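Local coordinates for protein 2,3-dimethylmalate lyase (Aspergillus niger, PDB 3FA4) that belongs to the phosphoenolpyruvate phosphomutase family of TIM-barrel proteins and binds a magnesium ion, at residues V33-G38 with S75-S80; Y43-G48 with A241-A246; V157-D162 with A206-L211; E190-R195 with L210-V215; E196-V201 with K229-R234. One frame throughout, in Å; residues are numbered along the deposited sequence.

Overall arrangement
All five contacts lie within one TIM barrel but in different layers of it. Contact 1 is a surface contact, where helix 28-37 meets the loop after helix 64-75, and contact 2, a buried one, lies near the metal end; both also touch the second subunit. Contacts 3, 4 and 5 cluster on one flank, with centres 9 to 12 Å apart; contact 3 is buried, contacts 4 and 5 partly so. Contacts 3 and 4 share L210 and L211 and involve strand 211-213, whereas contact 5 joins the helices 195-204 and 225-231 outside it. Contact chemistry is apolar nearly everywhere. Contact 4 differs, since a carboxylate and an amide meet across it, and contact 2 adds a polar helix cap on one side of its apolar touch.

Contact 1: residues V33-G38 with S75-S80; sequences VALSAG and SNISPS
L35 reaches from helix 28-37 to the loop that follows helix 64-75, and one methyl, CD2, makes its closest touches there. The nearer of the two partners is I77, with L35 CD2 and I77 CG2 3.5 Å apart, a close approach for two methyls. The other is S78, whose methylene carbon CB stands 3.9 Å from L35 CD2 and is also near the branch carbon CG. The leucine and isoleucine side chains lie at a slant to each other, so they meet through single methyls and not along their lengths. The leucine is far from a relaxed rotamer: its chi2 of 3° has CD1 almost eclipsing CA, which suggests strain or an uncertain fit of the branch. On the opposing side, I77 has CG2 anti to the backbone N while CG1 (chi1 -69°) lies beside it, and it is CG2 that meets the leucine. In the TIM barrel this is a joint between consecutive beta-alpha units: strand 42-44 lies in the chain between the two helices, and its L42 also touches L35. I77 in turn leans on A31 and R32, one turn earlier on helix 28-37. The hydroxyl OG of S78 hydrogen-bonds T81 OG1, while its CB faces the leucine. Helix 28-37 ends at G38 in a Schellman motif with positive phi. Another side of that helix meets a second subunit, where A34 and A37 pack on M254 of that copy.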
# COMPACT_ATOMS: atom_id res chain seq x y z
N VAL B 33 15.37 2.70 18.46
CA VAL B 33 16.62 3.24 19.08
C VAL B 33 16.42 4.57 19.86
O VAL B 33 16.82 4.70 21.02
CB VAL B 33 17.74 3.35 18.07
CG1 VAL B 33 18.96 3.84 18.69
CG2 VAL B 33 18.01 1.96 17.35
N ALA B 34 15.77 5.54 19.23
CA ALA B 34 15.50 6.83 19.86
C ALA B 34 14.59 6.68 21.09
O ALA B 34 14.81 7.35 22.13
CB ALA B 34 14.85 7.77 18.83
N LEU B 35 13.53 5.88 20.99
CA LEU B 35 12.68 5.61 22.13
C LEU B 35 13.45 4.95 23.35
O LEU B 35 13.18 5.29 24.50
CB LEU B 35 11.50 4.75 21.70
CG LEU B 35 10.09 5.31 21.40
CD1 LEU B 35 9.91 6.82 21.49
CD2 LEU B 35 9.46 4.67 20.11
N SER B 36 14.37 4.01 23.06
CA SER B 36 15.15 3.28 24.05
C SER B 36 16.12 4.21 24.77
O SER B 36 16.60 3.86 25.87
CB SER B 36 15.98 2.18 23.40
OG SER B 36 15.18 1.25 22.68
N ALA B 37 16.43 5.36 24.14
CA ALA B 37 17.41 6.30 24.65
C ALA B 37 16.63 7.26 25.53
O ALA B 37 17.16 7.94 26.39
CB ALA B 37 18.10 7.00 23.51
N GLY B 38 15.32 7.24 25.41
CA GLY B 38 14.54 7.92 26.45
C GLY B 38 13.97 9.22 25.98
O GLY B 38 13.52 10.00 26.80
N SER B 75 4.29 6.51 14.90
CA SER B 75 3.37 6.86 15.95
C SER B 75 2.91 5.70 16.81
O SER B 75 2.57 5.90 17.96
CB SER B 75 2.12 7.51 15.36
OG SER B 75 2.44 8.63 14.57
N ASN B 76 2.88 4.48 16.27
CA ASN B 76 2.28 3.40 17.01
C ASN B 76 3.24 2.42 17.59
O ASN B 76 2.83 1.45 18.14
CB ASN B 76 1.17 2.75 16.20
CG ASN B 76 -0.11 3.58 16.24
OD1 ASN B 76 -0.79 3.64 17.25
ND2 ASN B 76 -0.40 4.26 15.16
N ILE B 77 4.53 2.65 17.43
CA ILE B 77 5.59 2.02 18.23
C ILE B 77 5.41 2.24 19.74
O ILE B 77 5.34 1.26 20.51
CB ILE B 77 7.04 2.39 17.71
CG1 ILE B 77 7.19 1.71 16.37
CG2 ILE B 77 8.13 1.73 18.64
CD1 ILE B 77 8.32 2.19 15.51
N SER B 78 5.26 3.51 20.13
CA SER B 78 4.93 3.94 21.52
C SER B 78 3.78 4.97 21.31
O SER B 78 4.08 6.11 21.04
CB SER B 78 6.17 4.58 22.20
OG SER B 78 5.87 5.19 23.48
N PRO B 79 2.47 4.54 21.33
CA PRO B 79 1.35 5.50 21.07
C PRO B 79 1.20 6.76 22.01
O PRO B 79 0.50 7.72 21.68
CB PRO B 79 0.08 4.62 21.12
CG PRO B 79 0.54 3.18 21.21
CD PRO B 79 2.00 3.15 21.57
N SER B 80 1.86 6.76 23.17
CA SER B 80 1.67 7.87 24.08
C SER B 80 2.81 8.83 23.89
O SER B 80 2.82 9.90 24.52
CB SER B 80 1.62 7.40 25.51
OG SER B 80 2.84 6.73 25.85

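Contact 2: residues Y43-G48 with A241-A246; sequences YMTGAG and AALGPA
T45 OG1 is gripped by two backbone N-H groups, while the methyl of the same side chain touches L243 across the contact. The bond from G48 N to T45 OG1 is 3.2 Å long and nearly straight, at 171°; the one from A47 N to T45 OG1 is weak and bent, at 124°. This is an N-cap: T45 follows strand 42-44 and starts helix 46-54, at the C-terminal end of a TIM-barrel strand. The magnesium ion, bound by D86 and D88, lies about 7 Å from the T45 side chain. With chi1 at 162°, OG1 is anti to the T45 backbone N, and CG2 is forced into the crowded position between that N and the carbonyl carbon. There CG2 meets L243 CD1 tip to tip, at 4.2 Å. L243 stands at the start of helix 243-260, which follows strand 235-238, and strand 20-25 separates that strand from 42-44 in the sheet. Y26, in the loop after strand 20-25, touches both T45 and L243, bridging the two sides. L243 also packs on L29 of a second subunit, so a subunit interface borders the contact. G48 has no side chain and offers its backbone directly to the leucine: CA is 3.7 Å from L243 CD1 and 4.1 Å from L243 CD2, so both methyls of the branch approach this carbon from the same side, CD1 the nearer.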
# COMPACT_ATOMS: atom_id res chain seq x y z
N TYR B 43 10.46 12.87 15.64
CA TYR B 43 10.16 13.65 14.48
C TYR B 43 10.36 12.74 13.30
O TYR B 43 11.47 12.29 13.12
CB TYR B 43 11.10 14.90 14.38
CG TYR B 43 10.99 15.60 13.08
CD1 TYR B 43 9.81 16.27 12.70
CD2 TYR B 43 12.01 15.53 12.18
CE1 TYR B 43 9.68 16.88 11.46
CE2 TYR B 43 11.89 16.12 10.90
CZ TYR B 43 10.74 16.77 10.55
OH TYR B 43 10.71 17.34 9.32
N MET B 44 9.32 12.51 12.48
CA MET B 44 9.50 11.77 11.22
C MET B 44 9.96 12.65 10.15
O MET B 44 9.19 13.47 9.65
CB MET B 44 8.21 11.11 10.76
CG MET B 44 8.41 10.19 9.62
SD MET B 44 6.91 9.60 8.88
CE MET B 44 6.62 10.92 7.63
N THR B 45 11.20 12.47 9.73
CA THR B 45 11.76 13.28 8.66
C THR B 45 11.31 12.78 7.28
O THR B 45 11.31 11.56 7.01
CB THR B 45 13.31 13.28 8.76
OG1 THR B 45 13.90 13.71 7.53
CG2 THR B 45 13.86 11.87 9.06
N GLY B 46 10.97 13.69 6.37
CA GLY B 46 10.54 13.29 5.06
C GLY B 46 11.77 12.99 4.23
O GLY B 46 11.70 12.19 3.35
N ALA B 47 12.93 13.61 4.54
CA ALA B 47 14.14 13.34 3.76
C ALA B 47 14.59 11.92 4.00
O ALA B 47 14.96 11.23 3.07
CB ALA B 47 15.25 14.34 4.06
N GLY B 48 14.48 11.48 5.25
CA GLY B 48 14.75 10.12 5.66
C GLY B 48 13.79 9.05 5.19
O GLY B 48 14.24 7.91 4.96
N ALA B 241 19.57 13.20 13.34
CA ALA B 241 20.18 12.58 14.52
C ALA B 241 20.50 11.10 14.31
O ALA B 241 21.47 10.60 14.84
CB ALA B 241 19.26 12.77 15.76
N ALA B 242 19.72 10.42 13.47
CA ALA B 242 19.80 8.99 13.23
C ALA B 242 20.41 8.71 11.87
O ALA B 242 21.22 7.79 11.71
CB ALA B 242 18.37 8.37 13.32
N LEU B 243 20.07 9.53 10.89
CA LEU B 243 20.53 9.32 9.49
C LEU B 243 22.02 9.46 9.34
O LEU B 243 22.68 8.61 8.72
CB LEU B 243 19.86 10.29 8.52
CG LEU B 243 18.46 10.01 8.04
CD1 LEU B 243 17.74 11.27 7.60
CD2 LEU B 243 18.50 9.07 6.91
N GLY B 244 22.58 10.54 9.86
CA GLY B 244 24.00 10.79 9.70
C GLY B 244 24.81 9.63 10.23
O GLY B 244 25.50 9.00 9.45
N PRO B 245 24.75 9.36 11.56
CA PRO B 245 25.31 8.16 12.16
C PRO B 245 25.04 6.87 11.39
O PRO B 245 25.97 6.13 11.15
CB PRO B 245 24.61 8.14 13.51
CG PRO B 245 24.61 9.62 13.90
CD PRO B 245 24.13 10.23 12.59
N ALA B 246 23.79 6.59 10.97
CA ALA B 246 23.51 5.32 10.30
C ALA B 246 24.23 5.18 9.01
O ALA B 246 24.70 4.10 8.76
CB ALA B 246 22.04 5.04 10.11

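Contact 3: residues V157-D162 with A206-L211; sequences VIARTD and AGWPLL
Two apolar touches join the segments, I158 to L211 and A159 to W208. In the first, the methyl ends meet: I158 CD1 lies 3.8 Å from L211 CD1, and the two side chains cross at about a right angle. L211 has CG anti to the backbone N (chi1 177°), which carries CD1 toward the isoleucine. The second touch is looser. A159 CB stands 4.3 Å from W208 CH2, near the plane of the indole, so the methyl sits at the rim of the benzo ring and not over a face. In the TIM barrel, strands 156-161 and 211-213 are second neighbours with 186-189 between them. Alternation along 156-161 separates the two touches: I158 packs with F188, H113 and L211, while A159 faces the other way, to A179 of helix 169-181 and the tryptophan. Polar contacts within the segments and around them hold other groups. W208 NE1 is hydrogen-bonded to A184 O, which would help fix the ring's rotation. Further along the strand, R160 grips the D162 carboxylate side-on with two nitrogens. NE reaches D162 OD2 at 2.9 Å, almost in the guanidinium plane. NH2 is modelled 2.5 Å from D162 OD1, short enough that the exact length is doubtful. D162 OD1 also has a salt bridge to K129 NZ.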
# COMPACT_ATOMS: atom_id res chain seq x y z
N VAL B 157 -1.26 21.57 14.03
CA VAL B 157 -0.87 22.09 12.73
C VAL B 157 0.35 23.01 12.84
O VAL B 157 0.30 24.06 13.47
CB VAL B 157 -2.05 22.77 11.97
CG1 VAL B 157 -1.63 23.14 10.60
CG2 VAL B 157 -3.22 21.77 11.84
N ILE B 158 1.46 22.57 12.27
CA ILE B 158 2.64 23.41 12.23
C ILE B 158 2.71 24.09 10.88
O ILE B 158 2.59 23.39 9.90
CB ILE B 158 3.91 22.64 12.53
CG1 ILE B 158 3.72 21.78 13.82
CG2 ILE B 158 5.05 23.64 12.61
CD1 ILE B 158 4.93 21.04 14.38
N ALA B 159 2.84 25.44 10.84
CA ALA B 159 2.96 26.23 9.62
C ALA B 159 4.44 26.51 9.34
O ALA B 159 5.11 27.19 10.07
CB ALA B 159 2.14 27.55 9.74
N ARG B 160 4.97 25.91 8.29
CA ARG B 160 6.33 26.11 7.87
C ARG B 160 6.39 27.07 6.67
O ARG B 160 5.52 27.05 5.78
CB ARG B 160 6.91 24.75 7.49
CG ARG B 160 8.26 24.84 6.91
CD ARG B 160 8.77 23.50 6.67
NE ARG B 160 9.66 23.51 5.52
CZ ARG B 160 10.67 22.66 5.34
NH1 ARG B 160 10.90 21.71 6.22
NH2 ARG B 160 11.41 22.77 4.26
N THR B 161 7.43 27.89 6.67
CA THR B 161 7.73 28.74 5.56
C THR B 161 9.15 28.60 5.10
O THR B 161 10.12 28.61 5.88
CB THR B 161 7.32 30.20 5.75
OG1 THR B 161 7.56 30.91 4.54
CG2 THR B 161 7.99 30.91 7.01
N ASP B 162 9.23 28.36 3.78
CA ASP B 162 10.52 28.18 3.13
C ASP B 162 10.93 29.44 2.42
O ASP B 162 11.81 29.38 1.56
CB ASP B 162 10.49 26.98 2.19
CG ASP B 162 10.40 25.68 2.94
OD1 ASP B 162 11.42 25.13 3.38
OD2 ASP B 162 9.29 25.22 3.15
N ALA B 206 5.68 36.68 19.13
CA ALA B 206 5.60 36.48 20.59
C ALA B 206 4.32 35.82 20.98
O ALA B 206 3.19 36.21 20.53
CB ALA B 206 5.72 37.85 21.34
N GLY B 207 4.46 34.85 21.85
CA GLY B 207 3.26 34.21 22.40
C GLY B 207 2.75 33.05 21.56
O GLY B 207 1.91 32.32 22.02
N TRP B 208 3.26 32.89 20.34
CA TRP B 208 2.92 31.74 19.46
C TRP B 208 4.08 30.75 19.50
O TRP B 208 5.17 31.22 19.31
CB TRP B 208 2.81 32.21 18.00
CG TRP B 208 2.08 31.30 17.08
CD1 TRP B 208 0.96 30.56 17.35
CD2 TRP B 208 2.38 31.08 15.67
NE1 TRP B 208 0.55 29.91 16.18
CE2 TRP B 208 1.40 30.21 15.16
CE3 TRP B 208 3.39 31.56 14.81
CZ2 TRP B 208 1.40 29.81 13.86
CZ3 TRP B 208 3.38 31.19 13.49
CH2 TRP B 208 2.40 30.31 13.02
N PRO B 209 3.84 29.42 19.71
CA PRO B 209 4.95 28.47 19.78
C PRO B 209 5.71 28.37 18.49
O PRO B 209 5.11 28.36 17.38
CB PRO B 209 4.28 27.12 20.14
CG PRO B 209 2.97 27.47 20.64
CD PRO B 209 2.56 28.74 19.94
N LEU B 210 7.01 28.33 18.61
CA LEU B 210 7.84 28.10 17.46
C LEU B 210 8.74 26.93 17.59
O LEU B 210 9.00 26.47 18.67
CB LEU B 210 8.58 29.35 17.02
CG LEU B 210 7.88 30.71 16.96
CD1 LEU B 210 8.85 31.77 16.76
CD2 LEU B 210 6.89 30.77 15.90
N LEU B 211 9.17 26.43 16.45
CA LEU B 211 9.90 25.21 16.32
C LEU B 211 11.19 25.57 15.65
O LEU B 211 11.19 26.17 14.62
CB LEU B 211 9.14 24.23 15.43
CG LEU B 211 9.72 22.87 15.05
CD1 LEU B 211 8.63 21.93 14.83
CD2 LEU B 211 10.61 22.88 13.89

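Contact 4: residues E190-R195 with L210-V215; sequences EGITSR and LLLNMV
The backbones approach most closely at E190 and N213, whose CA atoms are 6.6 Å apart, at the point where the loop leaves strand 186-189 and runs beside the end of strand 211-213. The two side chains close that gap with a hydrogen bond from N213 ND2 to E190 OE1, 2.8 Å long and with an N-H...O angle of 166°. The glutamate oxygen accepts through its syn lone pair, on the side of its other oxygen. Carboxylate and amide planes differ by only 15°, so the two flat groups are nearly coplanar, and OE1 lies close to the amide plane of N213. N213 has CG anti to its backbone N and points at the loop, whereas the glutamate chain bends at chi2 (67°), bringing the carboxylate round to the amide. In the TIM barrel these two strands are neighbours where the barrel closes, and the backbone of L211 is hydrogen-bonded to that of G187. The E190 side chain is about 9 Å from the magnesium ion, at the strands' C-terminal ends, and packs on the neighbouring D162. The second touch is apolar: I192 CD1 meets L212 CD1 at 4.1 Å, the two chains crossing at about a right angle. Alternation along the strand gives L212 to this outer touch, while N213 packs on F188 and I237 of the flanking strands. I192 also leans on M197 and A198 of helix 195-204, which S194 N-caps by accepting from M197 N.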
# COMPACT_ATOMS: atom_id res chain seq x y z
N GLU B 190 12.10 28.03 8.43
CA GLU B 190 13.13 27.14 7.95
C GLU B 190 14.38 27.91 7.65
O GLU B 190 14.36 28.96 6.97
CB GLU B 190 12.63 26.35 6.72
CG GLU B 190 13.75 25.49 5.96
CD GLU B 190 14.31 24.29 6.79
OE1 GLU B 190 14.11 24.23 8.03
OE2 GLU B 190 15.00 23.43 6.22
N GLY B 191 15.47 27.40 8.17
CA GLY B 191 16.78 27.95 7.87
C GLY B 191 17.14 29.29 8.46
O GLY B 191 17.81 30.10 7.82
N ILE B 192 16.70 29.52 9.71
CA ILE B 192 17.13 30.70 10.43
C ILE B 192 18.65 30.82 10.28
O ILE B 192 19.35 29.85 10.49
CB ILE B 192 16.70 30.60 11.90
CG1 ILE B 192 15.18 30.74 11.98
CG2 ILE B 192 17.44 31.68 12.75
CD1 ILE B 192 14.62 29.88 13.01
N THR B 193 19.15 32.01 9.90
CA THR B 193 20.59 32.19 9.61
C THR B 193 21.57 32.64 10.71
O THR B 193 22.78 32.63 10.50
CB THR B 193 20.79 33.10 8.40
OG1 THR B 193 20.33 34.41 8.70
CG2 THR B 193 20.02 32.55 7.21
N SER B 194 21.06 33.08 11.85
CA SER B 194 21.89 33.44 13.00
C SER B 194 21.11 33.24 14.30
O SER B 194 19.89 33.08 14.28
CB SER B 194 22.26 34.92 12.96
OG SER B 194 21.11 35.67 13.22
N ARG B 195 21.81 33.28 15.45
CA ARG B 195 21.17 33.31 16.76
C ARG B 195 20.40 34.60 16.93
O ARG B 195 19.42 34.66 17.66
CB ARG B 195 22.21 33.20 17.85
CG ARG B 195 22.88 31.85 17.94
CD ARG B 195 23.86 31.80 19.16
NE ARG B 195 24.88 30.88 18.71
CZ ARG B 195 25.00 29.62 19.08
NH1 ARG B 195 24.26 29.10 20.04
NH2 ARG B 195 25.94 28.88 18.53
N LEU B 210 7.01 28.33 18.61
CA LEU B 210 7.84 28.10 17.46
C LEU B 210 8.74 26.93 17.59
O LEU B 210 9.00 26.47 18.67
CB LEU B 210 8.58 29.35 17.02
CG LEU B 210 7.88 30.71 16.96
CD1 LEU B 210 8.85 31.77 16.76
CD2 LEU B 210 6.89 30.77 15.90
N LEU B 211 9.17 26.43 16.45
CA LEU B 211 9.90 25.21 16.32
C LEU B 211 11.19 25.57 15.65
O LEU B 211 11.19 26.17 14.62
CB LEU B 211 9.14 24.23 15.43
CG LEU B 211 9.72 22.87 15.05
CD1 LEU B 211 8.63 21.93 14.83
CD2 LEU B 211 10.61 22.88 13.89
N LEU B 212 12.30 25.20 16.25
CA LEU B 212 13.58 25.29 15.60
C LEU B 212 14.00 24.04 14.87
O LEU B 212 14.07 23.00 15.43
CB LEU B 212 14.65 25.74 16.57
CG LEU B 212 16.11 25.77 16.14
CD1 LEU B 212 16.37 26.79 15.15
CD2 LEU B 212 16.97 25.94 17.31
N ASN B 213 14.30 24.17 13.60
CA ASN B 213 14.90 23.08 12.86
C ASN B 213 16.46 23.00 12.88
O ASN B 213 17.20 23.74 12.17
CB ASN B 213 14.39 23.05 11.43
CG ASN B 213 14.87 21.82 10.68
OD1 ASN B 213 15.12 20.72 11.26
ND2 ASN B 213 15.01 21.99 9.37
N MET B 214 16.95 22.05 13.67
CA MET B 214 18.37 21.98 13.92
C MET B 214 19.04 20.86 13.12
O MET B 214 19.32 19.78 13.61
CB MET B 214 18.65 21.83 15.43
CG MET B 214 20.12 22.09 15.82
SD MET B 214 20.58 23.77 15.47
CE MET B 214 21.30 23.62 13.85
N VAL B 215 19.26 21.15 11.87
CA VAL B 215 20.12 20.33 11.06
C VAL B 215 21.50 21.01 11.12
O VAL B 215 21.66 22.14 10.66
CB VAL B 215 19.63 20.24 9.65
CG1 VAL B 215 20.51 19.19 8.93
CG2 VAL B 215 18.25 19.78 9.66

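Contact 5: residues E196-V201 with K229-R234; sequences EMARQV and KEMGFR
Two outer helices of the TIM barrel, 195-204 and 225-231, meet here, with A198 and R199 of the first facing M231 and F233 of the second and its exit turn. The second helix ends in a Schellman motif at G232, where positive phi takes the chain out of the helix; the far edge of the F233 ring then reaches A198. R199 and M231 have the nearest CA atoms, 6.1 Å apart. A198 is the central small residue: its CB lies 3.9 Å from F233 CZ, near the ring plane, so the methyl meets the edge and not a face. The same CB is 4.1 Å from M231 SD. The sulfur in turn sits at the edge of the F233 ring, close to its plane, so that alanine methyl, sulfur and ring form one apolar cluster at ordinary van der Waals spacing, with I202 touching both M231 and F233 on the next turn. M231 puts CG beside the backbone N (chi1 -66°) and then runs out extended, which lays the thioether along the first helix. R199 stays extended from CG to NE and crosses the methionine at about a right angle. Its guanidinium approaches the methyl obliquely, and this outer edge of the contact is exposed. The ring also reaches the backbone of the first helix, where F233 CZ stands 4.0 Å from A198 O.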
# COMPACT_ATOMS: atom_id res chain seq x y z
N GLU B 196 20.84 35.63 16.24
CA GLU B 196 20.19 36.92 16.31
C GLU B 196 18.83 36.88 15.63
O GLU B 196 17.86 37.38 16.18
CB GLU B 196 21.10 38.01 15.73
CG GLU B 196 20.52 39.42 15.85
CD GLU B 196 21.44 40.46 15.24
OE1 GLU B 196 21.85 40.31 14.04
OE2 GLU B 196 21.76 41.42 15.97
N MET B 197 18.75 36.27 14.47
CA MET B 197 17.46 36.08 13.79
C MET B 197 16.52 35.15 14.54
O MET B 197 15.29 35.29 14.43
CB MET B 197 17.65 35.58 12.36
CG MET B 197 16.38 35.41 11.59
SD MET B 197 16.63 34.69 9.99
CE MET B 197 17.14 36.17 9.14
N ALA B 198 17.08 34.21 15.32
CA ALA B 198 16.27 33.30 16.12
C ALA B 198 15.66 33.98 17.34
O ALA B 198 14.52 33.69 17.70
CB ALA B 198 17.10 32.09 16.52
N ARG B 199 16.41 34.87 17.98
CA ARG B 199 15.84 35.70 19.01
C ARG B 199 14.77 36.69 18.47
O ARG B 199 13.70 36.75 19.02
CB ARG B 199 16.95 36.41 19.78
CG ARG B 199 17.92 35.46 20.48
CD ARG B 199 18.92 36.23 21.43
NE ARG B 199 19.96 35.28 21.77
CZ ARG B 199 21.18 35.24 21.23
NH1 ARG B 199 21.58 36.20 20.37
NH2 ARG B 199 22.00 34.24 21.56
N GLN B 200 15.03 37.38 17.35
CA GLN B 200 14.04 38.26 16.71
C GLN B 200 12.71 37.54 16.40
O GLN B 200 11.62 38.11 16.67
CB GLN B 200 14.60 38.94 15.45
CG GLN B 200 13.79 40.14 14.98
CD GLN B 200 13.79 41.24 16.03
OE1 GLN B 200 12.75 41.72 16.50
NE2 GLN B 200 14.99 41.59 16.46
N VAL B 201 12.76 36.33 15.85
CA VAL B 201 11.51 35.70 15.36
C VAL B 201 10.65 35.25 16.52
O VAL B 201 9.43 35.28 16.42
CB VAL B 201 11.70 34.60 14.27
CG1 VAL B 201 12.34 33.38 14.85
CG2 VAL B 201 10.37 34.24 13.56
N LYS B 229 15.55 26.35 24.23
CA LYS B 229 14.50 26.48 25.21
C LYS B 229 14.48 27.86 25.87
O LYS B 229 13.41 28.46 26.05
CB LYS B 229 14.69 25.45 26.30
CG LYS B 229 13.54 25.46 27.32
CD LYS B 229 14.07 24.87 28.59
CE LYS B 229 13.01 25.03 29.67
NZ LYS B 229 12.26 23.73 29.84
N GLU B 230 15.69 28.32 26.22
CA GLU B 230 16.00 29.63 26.79
C GLU B 230 15.89 30.79 25.83
O GLU B 230 15.51 31.87 26.26
CB GLU B 230 17.37 29.57 27.39
CG GLU B 230 17.37 28.66 28.61
CD GLU B 230 18.76 28.29 29.08
OE1 GLU B 230 19.82 28.71 28.52
OE2 GLU B 230 18.80 27.59 30.11
N MET B 231 16.14 30.58 24.53
CA MET B 231 15.79 31.63 23.59
C MET B 231 14.26 31.78 23.58
O MET B 231 13.76 32.81 23.22
CB MET B 231 16.25 31.34 22.15
CG MET B 231 17.67 31.32 21.94
SD MET B 231 18.05 30.81 20.28
CE MET B 231 19.79 31.37 20.14
N GLY B 232 13.52 30.72 23.88
CA GLY B 232 12.08 30.79 23.89
C GLY B 232 11.35 29.93 22.89
O GLY B 232 10.14 30.10 22.72
N PHE B 233 12.04 28.98 22.23
CA PHE B 233 11.35 28.04 21.28
C PHE B 233 10.60 27.05 22.10
O PHE B 233 10.89 26.86 23.31
CB PHE B 233 12.35 27.27 20.42
CG PHE B 233 12.97 28.09 19.35
CD1 PHE B 233 14.21 28.69 19.56
CD2 PHE B 233 12.28 28.33 18.15
CE1 PHE B 233 14.78 29.49 18.56
CE2 PHE B 233 12.84 29.12 17.14
CZ PHE B 233 14.09 29.69 17.33
N ARG B 234 9.62 26.42 21.50
CA ARG B 234 8.82 25.42 22.14
C ARG B 234 9.11 24.02 21.67
O ARG B 234 8.82 23.09 22.33
CB ARG B 234 7.36 25.75 22.02
CG ARG B 234 7.06 27.07 22.56
CD ARG B 234 7.13 27.12 24.07
NE ARG B 234 5.80 26.96 24.58
CZ ARG B 234 5.35 25.92 25.23
NH1 ARG B 234 6.12 24.92 25.56
NH2 ARG B 234 4.09 25.90 25.55